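Local atomic coordinates of rutinosidase (Aspergillus niger, PDB entry 6I1A), a protein that hydrolyses beta-glycosidic bonds as a secreted fungal rutinosidase of glycoside hydrolase family 5, and probably also takes part in cell-wall beta-glucan metabolism. Residues A[91-96]-A[115-120]; A[132-137]-A[175-180]. All coordinates share one frame; numbering follows the deposited sequence.

The two contacts follow each other along the chain and neither nest nor cross. Contact 1 comes first in sequence. It closes the long loop after strand 90-95, where helix 113-128 returns to lie against that strand. The chain then enters strand 131-136, which pairs with strand 90-95 in the same parallel sheet. Contact 2 closes the next excursion, bringing the end of helix 161-179 back onto strand 131-136. Each contact lays a helix on the strand that precedes it, and the two strands are neighbours in the barrel wall. Their pairing continues to their C-terminal ends and just beyond. T95 N to D135 O and T95 O to H137 N, each at 2.8 Å, are probable hydrogen bonds.

Contact 1 (A[91-96]-A[115-120]); sequences LRIPTT and AYLKEI
I93 and T95 of strand 90-95 both rest on L117 of helix 113-128. Strand and helix are the first two elements of a beta-alpha-beta crossover that ends in strand 131-136. The fold is the TIM barrel of glycoside hydrolase family 5, with the helix packed outside the strand wall.

L91 points toward the helix, but its CD1 comes no closer than 4.6 Å to CG2 of I120. L91 touches I80 of helix 77-85. R92 belongs to the barrel interior, where it forms salt bridges with E190, D264 and E303.

I93 is the next residue turned to the helix, and its CA lies 8.1 Å from the CA of L117. Its two branches are divided between the two methyls of the leucine. CD1 of I93 lies 4.1 Å from CD2 of L117. CG2 of I93 comes within 4.2 Å of CD1 of L117. The two side chains run at a slant, so the contact is spread over both branches.

T95 makes the second contact with L117. Its OG1 sits between the backbone N and the carbonyl carbon (chi1 67°), which leaves CG2 as the group facing the helix. The hydroxyl is buried and satisfied, hydrogen-bonded to the O of D135 and to NE1 of W100. T95 therefore shows a polar atom to the neighbouring strand and loop, and a methyl to the helix.

L117 makes the close contacts of the helix. Its CG is anti to the backbone N (chi1 -159°), which extends the side chain toward the strand. I120, at the margin, points toward the strand at CB, but its far end turns off; it touches I80 and W30. The T95 side chain stands roughly perpendicular to that of L117, with CG2 of T95 3.6 Å from CD1 of L117.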
ATOM      1  N   LEU A  91      -9.677  14.283  23.879  1.00 10.99           N
ATOM      2  CA  LEU A  91      -8.250  14.208  24.182  1.00 12.34           C
ATOM      3  C   LEU A  91      -7.833  12.761  24.157  1.00 13.01           C
ATOM      4  O   LEU A  91      -8.392  11.968  24.935  1.00 13.36           O
ATOM      5  CB  LEU A  91      -7.896  14.834  25.531  1.00 13.16           C
ATOM      6  CG  LEU A  91      -8.294  16.303  25.733  1.00 13.15           C
ATOM      7  CD1 LEU A  91      -8.074  16.752  27.161  1.00 13.69           C
ATOM      8  CD2 LEU A  91      -7.570  17.198  24.762  1.00 14.20           C
ATOM      9  N   ARG A  92      -6.901  12.402  23.303  1.00 11.60           N
ATOM     10  CA  ARG A  92      -6.284  11.065  23.355  1.00 11.37           C
ATOM     11  C   ARG A  92      -4.986  11.221  24.099  1.00 10.86           C
ATOM     12  O   ARG A  92      -4.149  12.105  23.755  1.00 11.30           O
ATOM     13  CB  ARG A  92      -6.047  10.515  21.965  1.00 11.82           C
ATOM     14  CG  ARG A  92      -5.341   9.164  21.975  1.00 11.12           C
ATOM     15  CD  ARG A  92      -5.432   8.453  20.652  1.00 11.08           C
ATOM     16  NE  ARG A  92      -4.824   7.135  20.563  1.00 11.43           N
ATOM     17  CZ  ARG A  92      -3.593   6.847  20.159  1.00 10.97           C
ATOM     18  NH1 ARG A  92      -2.713   7.802  19.841  1.00 11.35           N
ATOM     19  NH2 ARG A  92      -3.261   5.558  20.012  1.00 12.13           N
ATOM     20  N   ILE A  93      -4.769  10.448  25.161  1.00 11.48           N
ATOM     21  CA  ILE A  93      -3.649  10.607  26.078  1.00 11.68           C
ATOM     22  C   ILE A  93      -2.782   9.363  26.109  1.00 12.02           C
ATOM     23  O   ILE A  93      -3.105   8.378  26.823  1.00 11.98           O
ATOM     24  CB  ILE A  93      -4.088  11.049  27.494  1.00 12.43           C
ATOM     25  CG1 ILE A  93      -5.088  12.193  27.463  1.00 13.87           C
ATOM     26  CG2 ILE A  93      -2.847  11.356  28.285  1.00 13.15           C
ATOM     27  CD1 ILE A  93      -5.544  12.699  28.802  1.00 15.42           C
ATOM     28  N   PRO A  94      -1.684   9.323  25.342  1.00 11.83           N
ATOM     29  CA  PRO A  94      -0.739   8.216  25.363  1.00 11.45           C
ATOM     30  C   PRO A  94       0.013   8.200  26.695  1.00 12.82           C
ATOM     31  O   PRO A  94       0.529   9.220  27.147  1.00 13.90           O
ATOM     32  CB  PRO A  94       0.213   8.499  24.190  1.00 12.59           C
ATOM     33  CG  PRO A  94      -0.595   9.392  23.304  1.00 12.95           C
ATOM     34  CD  PRO A  94      -1.386  10.273  24.246  1.00 12.08           C
ATOM     35  N   THR A  95       0.069   7.014  27.302  1.00 11.33           N
ATOM     36  CA  THR A  95       0.803   6.784  28.550  1.00 11.79           C
ATOM     37  C   THR A  95       1.756   5.612  28.340  1.00 11.81           C
ATOM     38  O   THR A  95       1.495   4.702  27.513  1.00 12.43           O
ATOM     39  CB  THR A  95      -0.161   6.502  29.698  1.00 12.35           C
ATOM     40  OG1 THR A  95      -0.874   5.255  29.550  1.00 13.44           O
ATOM     41  CG2 THR A  95      -1.180   7.595  29.913  1.00 13.16           C
ATOM     42  N   THR A  96       2.848   5.583  29.112  1.00 11.78           N
ATOM     43  CA  THR A  96       3.640   4.342  29.191  1.00 12.20           C
ATOM     44  C   THR A  96       2.947   3.387  30.173  1.00 12.49           C
ATOM     45  O   THR A  96       2.222   3.829  31.063  1.00 12.60           O
ATOM     46  CB  THR A  96       5.078   4.561  29.617  1.00 13.28           C
ATOM     47  OG1 THR A  96       5.075   4.912  31.012  1.00 12.86           O
ATOM     48  CG2 THR A  96       5.754   5.657  28.809  1.00 12.87           C
ATOM     49  N   ALA A 115      -1.373  11.225  38.355  1.00 17.82           N
ATOM     50  CA  ALA A 115      -1.841  12.432  39.063  1.00 16.93           C
ATOM     51  C   ALA A 115      -1.956  13.588  38.067  1.00 16.00           C
ATOM     52  O   ALA A 115      -2.949  14.341  38.109  1.00 17.13           O
ATOM     53  CB  ALA A 115      -0.899  12.805  40.183  1.00 16.57           C
ATOM     54  N   TYR A 116      -0.980  13.735  37.201  1.00 15.39           N
ATOM     55  CA  TYR A 116      -1.047  14.805  36.167  1.00 16.24           C
ATOM     56  C   TYR A 116      -2.153  14.508  35.174  1.00 17.22           C
ATOM     57  O   TYR A 116      -2.850  15.425  34.712  1.00 17.37           O
ATOM     58  CB  TYR A 116       0.320  14.984  35.516  1.00 17.22           C
ATOM     59  CG  TYR A 116       1.365  15.545  36.440  1.00 19.46           C
ATOM     60  CD1 TYR A 116       1.274  16.862  36.871  1.00 23.69           C
ATOM     61  CD2 TYR A 116       2.399  14.764  36.895  1.00 18.86           C
ATOM     62  CE1 TYR A 116       2.205  17.385  37.751  1.00 23.45           C
ATOM     63  CE2 TYR A 116       3.341  15.283  37.774  1.00 22.65           C
ATOM     64  CZ  TYR A 116       3.231  16.596  38.208  1.00 25.05           C
ATOM     65  OH  TYR A 116       4.128  17.141  39.104  1.00 27.95           O
ATOM     66  N   LEU A 117      -2.299  13.236  34.796  1.00 16.24           N
ATOM     67  CA  LEU A 117      -3.372  12.817  33.886  1.00 16.94           C
ATOM     68  C   LEU A 117      -4.725  13.207  34.504  1.00 16.77           C
ATOM     69  O   LEU A 117      -5.606  13.771  33.813  1.00 16.98           O
ATOM     70  CB  LEU A 117      -3.264  11.299  33.640  1.00 18.11           C
ATOM     71  CG  LEU A 117      -3.971  10.870  32.351  1.00 25.78           C
ATOM     72  CD1 LEU A 117      -3.496   9.461  31.927  1.00 28.54           C
ATOM     73  CD2 LEU A 117      -5.459  10.905  32.505  1.00 26.94           C
ATOM     74  N   LYS A 118      -4.947  12.877  35.771  1.00 16.91           N
ATOM     75  CA  LYS A 118      -6.204  13.220  36.443  1.00 16.53           C
ATOM     76  C   LYS A 118      -6.436  14.752  36.518  1.00 15.58           C
ATOM     77  O   LYS A 118      -7.569  15.174  36.236  1.00 16.35           O
ATOM     78  CB  LYS A 118      -6.137  12.644  37.835  1.00 19.42           C
ATOM     79  CG  LYS A 118      -7.420  12.971  38.596  1.00 20.56           C
ATOM     80  CD  LYS A 118      -7.559  12.249  39.945  1.00 25.70           C
ATOM     81  CE  LYS A 118      -8.758  12.762  40.711  1.00 26.31           C
ATOM     82  NZ  LYS A 118     -10.027  12.606  39.960  1.00 25.67           N
ATOM     83  N   GLU A 119      -5.393  15.531  36.804  1.00 16.58           N
ATOM     84  CA  GLU A 119      -5.590  17.021  36.893  1.00 20.25           C
ATOM     85  C   GLU A 119      -6.079  17.557  35.540  1.00 17.85           C
ATOM     86  O   GLU A 119      -7.086  18.324  35.471  1.00 17.40           O
ATOM     87  CB  GLU A 119      -4.302  17.723  37.296  1.00 24.28           C
ATOM     88  CG  GLU A 119      -4.605  19.174  37.588  1.00 33.00           C
ATOM     89  CD  GLU A 119      -3.502  20.188  37.382  1.00 47.16           C
ATOM     90  OE1 GLU A 119      -3.112  20.408  36.202  1.00 47.81           O
ATOM     91  OE2 GLU A 119      -3.103  20.819  38.401  1.00 49.33           O
ATOM     92  N   ILE A 120      -5.422  17.104  34.463  1.00 16.88           N
ATOM     93  CA  ILE A 120      -5.793  17.627  33.125  1.00 15.34           C
ATOM     94  C   ILE A 120      -7.129  17.058  32.676  1.00 15.60           C
ATOM     95  O   ILE A 120      -7.970  17.774  32.100  1.00 16.28           O
ATOM     96  CB  ILE A 120      -4.661  17.290  32.118  1.00 16.39           C
ATOM     97  CG1 ILE A 120      -3.391  18.085  32.480  1.00 19.07           C
ATOM     98  CG2 ILE A 120      -5.149  17.498  30.680  1.00 17.74           C
ATOM     99  CD1 ILE A 120      -3.515  19.595  32.548  1.00 22.88           C
TER

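Contact 2 (A[132-137]-A[175-180]); sequences IIIDTH and INFIQT
The ring of F177 is met obliquely by CD1 of I134. This methyl lies 3.8 Å from CD1 of F177 and 3.9 Å from its CE1, so it sits nearest the CD1-CE1 bond. W100 makes a T-shaped, edge-to-face stack with the same ring. The second flat group is H137. OD1 of D135 lies at its edge, level with the ring, while OD2 of D135 lies off the ring plane. It is OD2 that accepts the hydrogen bond from ND1 of H137, at 2.6 Å and on the syn side of the carboxylate. This bond is bent, with an angle of 139° at the hydrogen.

In the TIM barrel, strand 131-136 is a wall strand, and the end of helix 161-179 packs on its outer side. I134 carries the strand's part of this packing. Its CG1 lies anti to the carbonyl carbon (chi1 -59°), and the chain then extends to CD1. That methyl also sits 4.1 Å from CG1 of I178. F177 reaches the strand with CG anti to its backbone N (chi1 -180°).

At the helix end, N176 O accepts from T180 N at 3.0 Å and from T180 OG1 at 2.7 Å, the two donors arriving from opposite faces of its plane.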
ATOM      1  N   ILE A 132     -12.259  11.569  26.961  1.00 12.46           N
ATOM      2  CA  ILE A 132     -10.867  11.216  27.215  1.00 12.38           C
ATOM      3  C   ILE A 132     -10.628   9.797  26.726  1.00 12.29           C
ATOM      4  O   ILE A 132     -11.277   8.873  27.255  1.00 13.58           O
ATOM      5  CB  ILE A 132     -10.493  11.365  28.689  1.00 12.76           C
ATOM      6  CG1 ILE A 132     -10.931  12.711  29.294  1.00 14.13           C
ATOM      7  CG2 ILE A 132      -9.037  11.118  28.883  1.00 13.63           C
ATOM      8  CD1 ILE A 132     -10.196  13.932  28.716  1.00 15.07           C
ATOM      9  N   ILE A 133      -9.656   9.603  25.861  1.00 11.90           N
ATOM     10  CA  ILE A 133      -9.160   8.252  25.510  1.00 12.02           C
ATOM     11  C   ILE A 133      -7.862   7.987  26.261  1.00 12.27           C
ATOM     12  O   ILE A 133      -6.894   8.731  26.061  1.00 12.99           O
ATOM     13  CB  ILE A 133      -8.917   8.080  24.025  1.00 11.16           C
ATOM     14  CG1 ILE A 133     -10.196   8.318  23.222  1.00 12.76           C
ATOM     15  CG2 ILE A 133      -8.277   6.728  23.675  1.00 11.99           C
ATOM     16  CD1 ILE A 133      -9.934   8.639  21.762  1.00 13.02           C
ATOM     17  N   ILE A 134      -7.824   7.001  27.171  1.00 12.12           N
ATOM     18  CA  ILE A 134      -6.604   6.635  27.881  1.00 11.49           C
ATOM     19  C   ILE A 134      -5.933   5.497  27.097  1.00 12.83           C
ATOM     20  O   ILE A 134      -6.550   4.414  26.937  1.00 12.31           O
ATOM     21  CB  ILE A 134      -6.828   6.251  29.358  1.00 12.77           C
ATOM     22  CG1 ILE A 134      -7.478   7.392  30.139  1.00 14.08           C
ATOM     23  CG2 ILE A 134      -5.508   5.800  29.960  1.00 13.24           C
ATOM     24  CD1 ILE A 134      -7.886   6.980  31.544  1.00 15.87           C
ATOM     25  N   ASP A 135      -4.752   5.750  26.548  1.00 11.50           N
ATOM     26  CA  ASP A 135      -4.029   4.793  25.711  1.00 11.54           C
ATOM     27  C   ASP A 135      -2.811   4.267  26.460  1.00 11.30           C
ATOM     28  O   ASP A 135      -1.933   5.058  26.864  1.00 12.05           O
ATOM     29  CB  ASP A 135      -3.660   5.550  24.427  1.00 12.55           C
ATOM     30  CG  ASP A 135      -2.484   4.997  23.665  1.00 13.76           C
ATOM     31  OD1 ASP A 135      -2.252   3.779  23.594  1.00 15.01           O
ATOM     32  OD2 ASP A 135      -1.819   5.873  23.024  1.00 13.71           O
ATOM     33  N   THR A 136      -2.713   2.950  26.626  1.00 10.91           N
ATOM     34  CA  THR A 136      -1.493   2.309  27.122  1.00 11.76           C
ATOM     35  C   THR A 136      -0.569   2.077  25.925  1.00 11.83           C
ATOM     36  O   THR A 136      -0.707   1.034  25.246  1.00 12.44           O
ATOM     37  CB  THR A 136      -1.802   1.067  27.968  1.00 12.55           C
ATOM     38  OG1 THR A 136      -2.596   0.176  27.214  1.00 12.30           O
ATOM     39  CG2 THR A 136      -2.590   1.479  29.187  1.00 15.11           C
ATOM     40  N   HIS A 137       0.261   3.088  25.628  1.00 11.71           N
ATOM     41  CA  HIS A 137       1.012   3.158  24.372  1.00 11.60           C
ATOM     42  C   HIS A 137       2.073   2.077  24.280  1.00 11.80           C
ATOM     43  O   HIS A 137       2.314   1.534  23.183  1.00 12.05           O
ATOM     44  CB  HIS A 137       1.634   4.561  24.298  1.00 11.78           C
ATOM     45  CG  HIS A 137       1.732   5.149  22.932  1.00 11.86           C
ATOM     46  ND1 HIS A 137       0.619   5.380  22.187  1.00 11.81           N
ATOM     47  CD2 HIS A 137       2.791   5.730  22.293  1.00 13.23           C
ATOM     48  CE1 HIS A 137       0.999   6.007  21.089  1.00 12.52           C
ATOM     49  NE2 HIS A 137       2.300   6.242  21.115  1.00 13.36           N
ATOM     50  N   ILE A 175      -8.808   0.565  34.399  1.00 14.30           N
ATOM     51  CA  ILE A 175     -10.257   0.396  34.724  1.00 13.87           C
ATOM     52  C   ILE A 175     -10.539   1.028  36.075  1.00 14.13           C
ATOM     53  O   ILE A 175     -11.547   1.780  36.186  1.00 15.03           O
ATOM     54  CB  ILE A 175     -10.660  -1.086  34.727  1.00 15.00           C
ATOM     55  CG1 ILE A 175     -10.568  -1.709  33.327  1.00 14.44           C
ATOM     56  CG2 ILE A 175     -12.066  -1.247  35.316  1.00 15.89           C
ATOM     57  CD1 ILE A 175     -10.593  -3.218  33.305  1.00 15.35           C
ATOM     58  N   ASN A 176      -9.704   0.763  37.040  1.00 14.21           N
ATOM     59  CA  ASN A 176      -9.911   1.344  38.408  1.00 16.22           C
ATOM     60  C   ASN A 176      -9.841   2.873  38.352  1.00 17.10           C
ATOM     61  O   ASN A 176     -10.647   3.564  38.983  1.00 17.03           O
ATOM     62  CB  ASN A 176      -8.889   0.821  39.419  1.00 17.51           C
ATOM     63  CG  ASN A 176      -9.103   1.362  40.810  1.00 21.32           C
ATOM     64  OD1 ASN A 176     -10.132   1.010  41.426  1.00 26.20           O
ATOM     65  ND2 ASN A 176      -8.193   2.196  41.280  1.00 23.27           N
ATOM     66  N   PHE A 177      -8.904   3.434  37.573  1.00 15.46           N
ATOM     67  CA  PHE A 177      -8.812   4.906  37.421  1.00 16.04           C
ATOM     68  C   PHE A 177     -10.152   5.435  36.877  1.00 16.06           C
ATOM     69  O   PHE A 177     -10.659   6.462  37.373  1.00 15.77           O
ATOM     70  CB  PHE A 177      -7.657   5.198  36.469  1.00 15.22           C
ATOM     71  CG  PHE A 177      -7.432   6.673  36.212  1.00 14.49           C
ATOM     72  CD1 PHE A 177      -8.207   7.352  35.283  1.00 15.38           C
ATOM     73  CD2 PHE A 177      -6.422   7.345  36.857  1.00 15.15           C
ATOM     74  CE1 PHE A 177      -8.005   8.709  35.046  1.00 14.50           C
ATOM     75  CE2 PHE A 177      -6.208   8.710  36.631  1.00 17.16           C
ATOM     76  CZ  PHE A 177      -6.988   9.375  35.738  1.00 15.80           C
ATOM     77  N   ILE A 178     -10.682   4.799  35.848  1.00 14.37           N
ATOM     78  CA  ILE A 178     -11.930   5.257  35.188  1.00 15.08           C
ATOM     79  C   ILE A 178     -13.100   5.174  36.194  1.00 17.67           C
ATOM     80  O   ILE A 178     -13.891   6.120  36.355  1.00 16.99           O
ATOM     81  CB  ILE A 178     -12.205   4.487  33.903  1.00 14.47           C
ATOM     82  CG1 ILE A 178     -11.146   4.814  32.830  1.00 14.35           C
ATOM     83  CG2 ILE A 178     -13.596   4.805  33.419  1.00 14.83           C
ATOM     84  CD1 ILE A 178     -11.221   3.960  31.619  1.00 15.36           C
ATOM     85  N   GLN A 179     -13.178   4.036  36.887  1.00 18.22           N
ATOM     86  CA  GLN A 179     -14.333   3.798  37.808  1.00 18.76           C
ATOM     87  C   GLN A 179     -14.277   4.728  39.008  1.00 20.48           C
ATOM     88  O   GLN A 179     -15.370   5.054  39.554  1.00 23.09           O
ATOM     89  CB  GLN A 179     -14.239   2.372  38.335  1.00 19.04           C
ATOM     90  CG  GLN A 179     -14.633   1.334  37.316  1.00 19.80           C
ATOM     91  CD  GLN A 179     -16.089   1.456  36.926  1.00 20.93           C
ATOM     92  OE1 GLN A 179     -16.440   2.141  35.996  1.00 20.63           O
ATOM     93  NE2 GLN A 179     -16.975   0.734  37.625  1.00 24.74           N
ATOM     94  N   THR A 180     -13.125   5.159  39.451  1.00 18.55           N
ATOM     95  CA  THR A 180     -12.963   6.061  40.629  1.00 19.34           C
ATOM     96  C   THR A 180     -12.767   7.523  40.214  1.00 19.50           C
ATOM     97  O   THR A 180     -12.449   8.382  41.063  1.00 21.31           O
ATOM     98  CB  THR A 180     -11.822   5.596  41.506  1.00 21.88           C
ATOM     99  OG1 THR A 180     -10.575   5.577  40.827  1.00 21.43           O
ATOM    100  CG2 THR A 180     -12.072   4.209  42.073  1.00 22.26           C
TER